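Local coordinates for protein malate Synthase (Haloferax volcanii, PDB 3OYZ) that catalyses the magnesium-dependent Claisen condensation of acetyl-CoA with glyoxylate and the hydrolysis of the malyl-CoA formed, giving malate and CoA in the glyoxylate cycle, at residues L212-N215 / T216-A220; D247-K251 / G252-I256. All coordinates share one frame; numbering follows the deposited sequence.

How the contacts relate
Both contacts are local and largely buried, and they lie side by side on neighbouring helices of the outer layer of the TIM barrel, their centres about 10 Å apart. Contact 1 runs along the middle of helix 210-223, with regular helical bonding, Arg218 in a salt bridge to the second subunit and His214 hydrogen-bonded to it. In contact 2, by contrast, helix 238-249 ends and the chain turns into strand 255-258, so backbone caps and bridging waters do the work. Arg213 of contact 1 forms a salt bridge with Asp247 of contact 2, and Ser217 OG lies 2.7 Å from Lys251 O, probably hydrogen-bonded. One potassium ion takes ligands from both, through Ser217 and Gly252.

Contact 1. Residues L212-N215 / T216-A220; sequences LRHN and TSRGA. With K (potassium ion), chain F.
Asn215 and Arg218, three residues apart on helix 210-223, lie side by side and point the same way, with amide and guanidinium planes only 13° apart. Asn215 OD1 sits over one face of the guanidinium, offset toward its rim and 3.4 Å from Arg218 CZ; the angle to NH2 is too poor for a hydrogen bond. Arg218 gets there with CG anti to the backbone N (chi1 171°) and a bend at chi3 that folds the chain back toward Asn215. Its NE donates to a water in the guanidinium plane, which in turn donates to Asn215 O; that carbonyl also takes Gly219 N at 2.8 Å. Replacing Arg218 with a leucine would probably leave this water without its NE donor and Glu163 of the second subunit without the charge that NH1 brings to it.

One turn back, Leu212 O accepts Thr216 N at 2.9 Å. Thr216 OG1 lies 2.8 Å from Leu212 O and is hydrogen-bonded to Asp188 OD1. Ser217 N reaches Arg213 O at 2.9 Å in a nearly straight bond (168°), and Arg218 N does the same to His214 O. The Ser217 hydroxyl is anti to its backbone N, which sets OG 2.7 Å from the potassium ion, with Ser217 O a longer ligand at 3.1 Å; OG probably also hydrogen-bonds Lys251 O.

The polar ends find partners beyond the helix: Asn215 ND2 bonds Glu163 of its own chain, while His214 NE2 bonds Glu163 of the second subunit. The buried amide and imidazole, and the partly exposed guanidinium, are thus paired with carboxylates within and between subunits, consistent with a polar subunit interface in which Arg218 brings a charge opposite to that of Glu163 of the second subunit.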
loop_
_atom_site.group_PDB
_atom_site.type_symbol
_atom_site.label_atom_id
_atom_site.label_comp_id
_atom_site.label_asym_id
_atom_site.label_seq_id
_atom_site.Cartn_x
_atom_site.Cartn_y
_atom_site.Cartn_z
ATOM N N LEU A 212 -5.053 3.605 -1.100
ATOM C CA LEU A 212 -6.477 3.471 -0.827
ATOM C C LEU A 212 -7.183 2.723 -1.953
ATOM O O LEU A 212 -7.995 1.862 -1.690
ATOM C CB LEU A 212 -7.148 4.825 -0.597
ATOM C CG LEU A 212 -8.655 4.812 -0.469
ATOM C CD1 LEU A 212 -9.262 3.961 0.676
ATOM C CD2 LEU A 212 -9.279 6.219 -0.574
ATOM N N ARG A 213 -6.869 3.083 -3.193
ATOM C CA ARG A 213 -7.514 2.510 -4.357
ATOM C C ARG A 213 -7.089 1.064 -4.533
ATOM O O ARG A 213 -7.962 0.222 -4.742
ATOM C CB ARG A 213 -7.131 3.372 -5.586
ATOM C CG ARG A 213 -7.782 4.770 -5.593
ATOM C CD ARG A 213 -7.487 5.458 -6.954
ATOM N NE ARG A 213 -6.194 6.115 -6.894
ATOM C CZ ARG A 213 -5.234 6.125 -7.811
ATOM N NH1 ARG A 213 -5.345 5.555 -9.015
ATOM N NH2 ARG A 213 -4.160 6.842 -7.516
ATOM N N HIS A 214 -5.805 0.776 -4.293
ATOM C CA HIS A 214 -5.349 -0.596 -4.216
ATOM C C HIS A 214 -6.146 -1.434 -3.203
ATOM O O HIS A 214 -6.662 -2.514 -3.536
ATOM C CB HIS A 214 -3.853 -0.750 -3.913
ATOM C CG HIS A 214 -3.429 -2.181 -3.758
ATOM N ND1 HIS A 214 -3.028 -2.958 -4.837
ATOM C CD2 HIS A 214 -3.394 -2.992 -2.677
ATOM C CE1 HIS A 214 -2.665 -4.152 -4.394
ATOM N NE2 HIS A 214 -2.916 -4.218 -3.097
ATOM N N ASN A 215 -6.227 -0.945 -1.980
ATOM C CA ASN A 215 -6.982 -1.652 -0.917
ATOM C C ASN A 215 -8.481 -1.809 -1.134
ATOM O O ASN A 215 -9.023 -2.844 -0.740
ATOM C CB ASN A 215 -6.711 -0.962 0.421
ATOM C CG ASN A 215 -5.212 -1.012 0.788
ATOM O OD1 ASN A 215 -4.404 -1.751 0.181
ATOM N ND2 ASN A 215 -4.810 -0.063 1.606
ATOM N N THR A 216 -9.107 -0.847 -1.837
ATOM C CA THR A 216 -10.558 -0.916 -2.094
ATOM C C THR A 216 -10.767 -1.912 -3.243
ATOM O O THR A 216 -11.595 -2.784 -3.174
ATOM C CB THR A 216 -11.033 0.441 -2.538
ATOM O OG1 THR A 216 -10.699 1.323 -1.441
ATOM C CG2 THR A 216 -12.620 0.366 -2.782
ATOM N N SER A 217 -9.873 -1.878 -4.223
ATOM C CA SER A 217 -9.904 -2.930 -5.251
ATOM C C SER A 217 -9.688 -4.356 -4.746
ATOM O O SER A 217 -10.456 -5.273 -5.082
ATOM C CB SER A 217 -8.942 -2.559 -6.398
ATOM O OG SER A 217 -8.902 -3.705 -7.288
ATOM N N ARG A 218 -8.687 -4.573 -3.864
ATOM C CA ARG A 218 -8.453 -5.824 -3.161
ATOM C C ARG A 218 -9.622 -6.239 -2.319
ATOM O O ARG A 218 -10.080 -7.393 -2.383
ATOM C CB ARG A 218 -7.177 -5.641 -2.269
ATOM C CG ARG A 218 -6.945 -6.807 -1.327
ATOM C CD ARG A 218 -5.689 -6.379 -0.583
ATOM N NE ARG A 218 -6.051 -5.430 0.468
ATOM C CZ ARG A 218 -5.199 -4.841 1.299
ATOM N NH1 ARG A 218 -3.903 -5.104 1.228
ATOM N NH2 ARG A 218 -5.696 -4.128 2.301
ATOM N N GLY A 219 -10.180 -5.278 -1.595
ATOM C CA GLY A 219 -11.266 -5.628 -0.692
ATOM C C GLY A 219 -12.466 -6.142 -1.513
ATOM O O GLY A 219 -13.155 -7.090 -1.100
ATOM N N ALA A 220 -12.742 -5.467 -2.631
ATOM C CA ALA A 220 -13.865 -5.918 -3.445
ATOM C C ALA A 220 -13.633 -7.261 -4.066
ATOM O O ALA A 220 -14.523 -8.127 -4.066
ATOM C CB ALA A 220 -14.133 -4.860 -4.583
HETATM K K K F . -10.900 -5.324 -8.136
HETATM O O HOH W 1 -8.608 -4.610 1.398
#

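Contact 2. Residues D247-K251 / G252-I256. With K (potassium ion), chain F.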
loop_
_atom_site.group_PDB
_atom_site.type_symbol
_atom_site.label_atom_id
_atom_site.label_comp_id
_atom_site.label_asym_id
_atom_site.label_seq_id
_atom_site.Cartn_x
_atom_site.Cartn_y
_atom_site.Cartn_z
ATOM N N ASP A 247 -5.024 4.855 -14.775
ATOM C CA ASP A 247 -4.318 4.452 -13.549
ATOM C C ASP A 247 -5.174 3.527 -12.642
ATOM O O ASP A 247 -4.697 2.485 -12.222
ATOM C CB ASP A 247 -3.929 5.709 -12.782
ATOM C CG ASP A 247 -2.803 5.447 -11.796
ATOM O OD1 ASP A 247 -1.651 5.299 -12.250
ATOM O OD2 ASP A 247 -3.022 5.345 -10.570
ATOM N N ASN A 248 -6.449 3.853 -12.420
ATOM C CA ASN A 248 -7.412 2.986 -11.727
ATOM C C ASN A 248 -7.567 1.607 -12.312
ATOM O O ASN A 248 -7.478 0.639 -11.565
ATOM C CB ASN A 248 -8.835 3.573 -11.651
ATOM C CG ASN A 248 -8.877 4.859 -10.897
ATOM O OD1 ASN A 248 -7.934 5.222 -10.141
ATOM N ND2 ASN A 248 -9.978 5.578 -11.083
ATOM N N GLN A 249 -7.708 1.501 -13.630
ATOM C CA GLN A 249 -7.972 0.242 -14.314
ATOM C C GLN A 249 -6.745 -0.653 -14.087
ATOM O O GLN A 249 -6.871 -1.885 -14.043
ATOM C CB GLN A 249 -8.248 0.509 -15.819
ATOM C CG GLN A 249 -9.651 1.172 -16.046
ATOM C CD GLN A 249 -9.740 2.001 -17.357
ATOM O OE1 GLN A 249 -8.883 1.875 -18.227
ATOM N NE2 GLN A 249 -10.756 2.821 -17.483
ATOM N N ALA A 250 -5.568 -0.074 -13.966
ATOM C CA ALA A 250 -4.384 -0.936 -13.733
ATOM C C ALA A 250 -4.311 -1.479 -12.294
ATOM O O ALA A 250 -3.500 -2.372 -12.031
ATOM C CB ALA A 250 -3.085 -0.232 -14.075
ATOM N N LYS A 251 -5.169 -0.962 -11.408
ATOM C CA LYS A 251 -5.323 -1.448 -10.025
ATOM C C LYS A 251 -6.538 -2.371 -9.942
ATOM O O LYS A 251 -6.828 -2.921 -8.892
ATOM C CB LYS A 251 -5.549 -0.277 -9.050
ATOM C CG LYS A 251 -4.417 0.771 -9.037
ATOM C CD LYS A 251 -4.682 1.893 -8.047
ATOM C CE LYS A 251 -3.433 2.679 -7.671
ATOM N NZ LYS A 251 -2.330 2.766 -8.664
ATOM N N GLY A 252 -7.281 -2.539 -11.039
ATOM C CA GLY A 252 -8.490 -3.368 -11.001
ATOM C C GLY A 252 -9.712 -2.595 -10.503
ATOM O O GLY A 252 -10.738 -3.161 -10.127
ATOM N N MET A 253 -9.607 -1.279 -10.444
ATOM C CA MET A 253 -10.752 -0.449 -10.071
ATOM C C MET A 253 -11.365 0.126 -11.359
ATOM O O MET A 253 -10.861 1.081 -11.937
ATOM C CB MET A 253 -10.287 0.665 -9.134
ATOM C CG MET A 253 -11.349 1.647 -8.661
ATOM S SD MET A 253 -10.577 2.765 -7.401
ATOM C CE MET A 253 -11.078 1.695 -6.049
ATOM N N LEU A 254 -12.400 -0.521 -11.870
ATOM C CA LEU A 254 -12.778 -0.270 -13.281
ATOM C C LEU A 254 -13.906 0.734 -13.354
ATOM O O LEU A 254 -14.329 1.096 -14.455
ATOM C CB LEU A 254 -13.190 -1.583 -13.958
ATOM C CG LEU A 254 -12.175 -2.729 -13.940
ATOM C CD1 LEU A 254 -12.642 -4.012 -14.667
ATOM C CD2 LEU A 254 -10.746 -2.351 -14.414
ATOM N N GLY A 255 -14.470 1.144 -12.222
ATOM C CA GLY A 255 -15.523 2.151 -12.210
ATOM C C GLY A 255 -15.059 3.451 -11.604
ATOM O O GLY A 255 -14.095 3.453 -10.819
ATOM N N ILE A 256 -15.734 4.556 -11.905
ATOM C CA ILE A 256 -15.295 5.827 -11.348
ATOM C C ILE A 256 -16.502 6.684 -11.080
ATOM O O ILE A 256 -17.503 6.513 -11.743
ATOM C CB ILE A 256 -14.198 6.583 -12.184
ATOM C CG1 ILE A 256 -13.640 7.803 -11.427
ATOM C CG2 ILE A 256 -14.803 6.959 -13.610
ATOM C CD1 ILE A 256 -12.304 8.357 -11.972
HETATM K K K F . -10.900 -5.324 -8.136
HETATM O O HOH W 2 -11.751 3.977 -12.833
HETATM O O HOH W 3 -12.513 3.447 -15.404
#
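Asn248 O takes Met253 N at 3.1 Å, and Gln249 O takes Gly252 N at the same distance, closing the last turn of helix 238-249. Asn248 O also accepts Lys251 N, the two donors arriving from opposite faces of its carbonyl plane. Around these backbone bonds, Leu254 CD2 packs on Gln249 CA at 3.8 Å, its side chain crossing that of Gln249 at about a right angle. Ile256 CD1 meets Asn248 ND2 at 3.7 Å.

Two waters fill in the polar shell. One accepts from Asn248 ND2 and donates to Met253 O; the other accepts from Gln249 NE2 at 2.8 Å and donates to Leu254 O. Farther out, Asn248 is held at both ends of its amide, OD1 by Arg213 and ND2 by Asp229, while Ser270 bonds Gln249 NE2.

Gly252 has positive phi (84°), where a CB would clash with Lys251 O. Its carbonyl oxygen binds potassium at 2.9 Å, with Ser217 and Ser221 of its own chain and Met197 of the second subunit. Positive phi with the two bonds from Met253 N and Gly252 N makes a Schellman motif, ending the helix of the beta-alpha-beta unit between strands 226-229 and 255-258 of the TIM barrel.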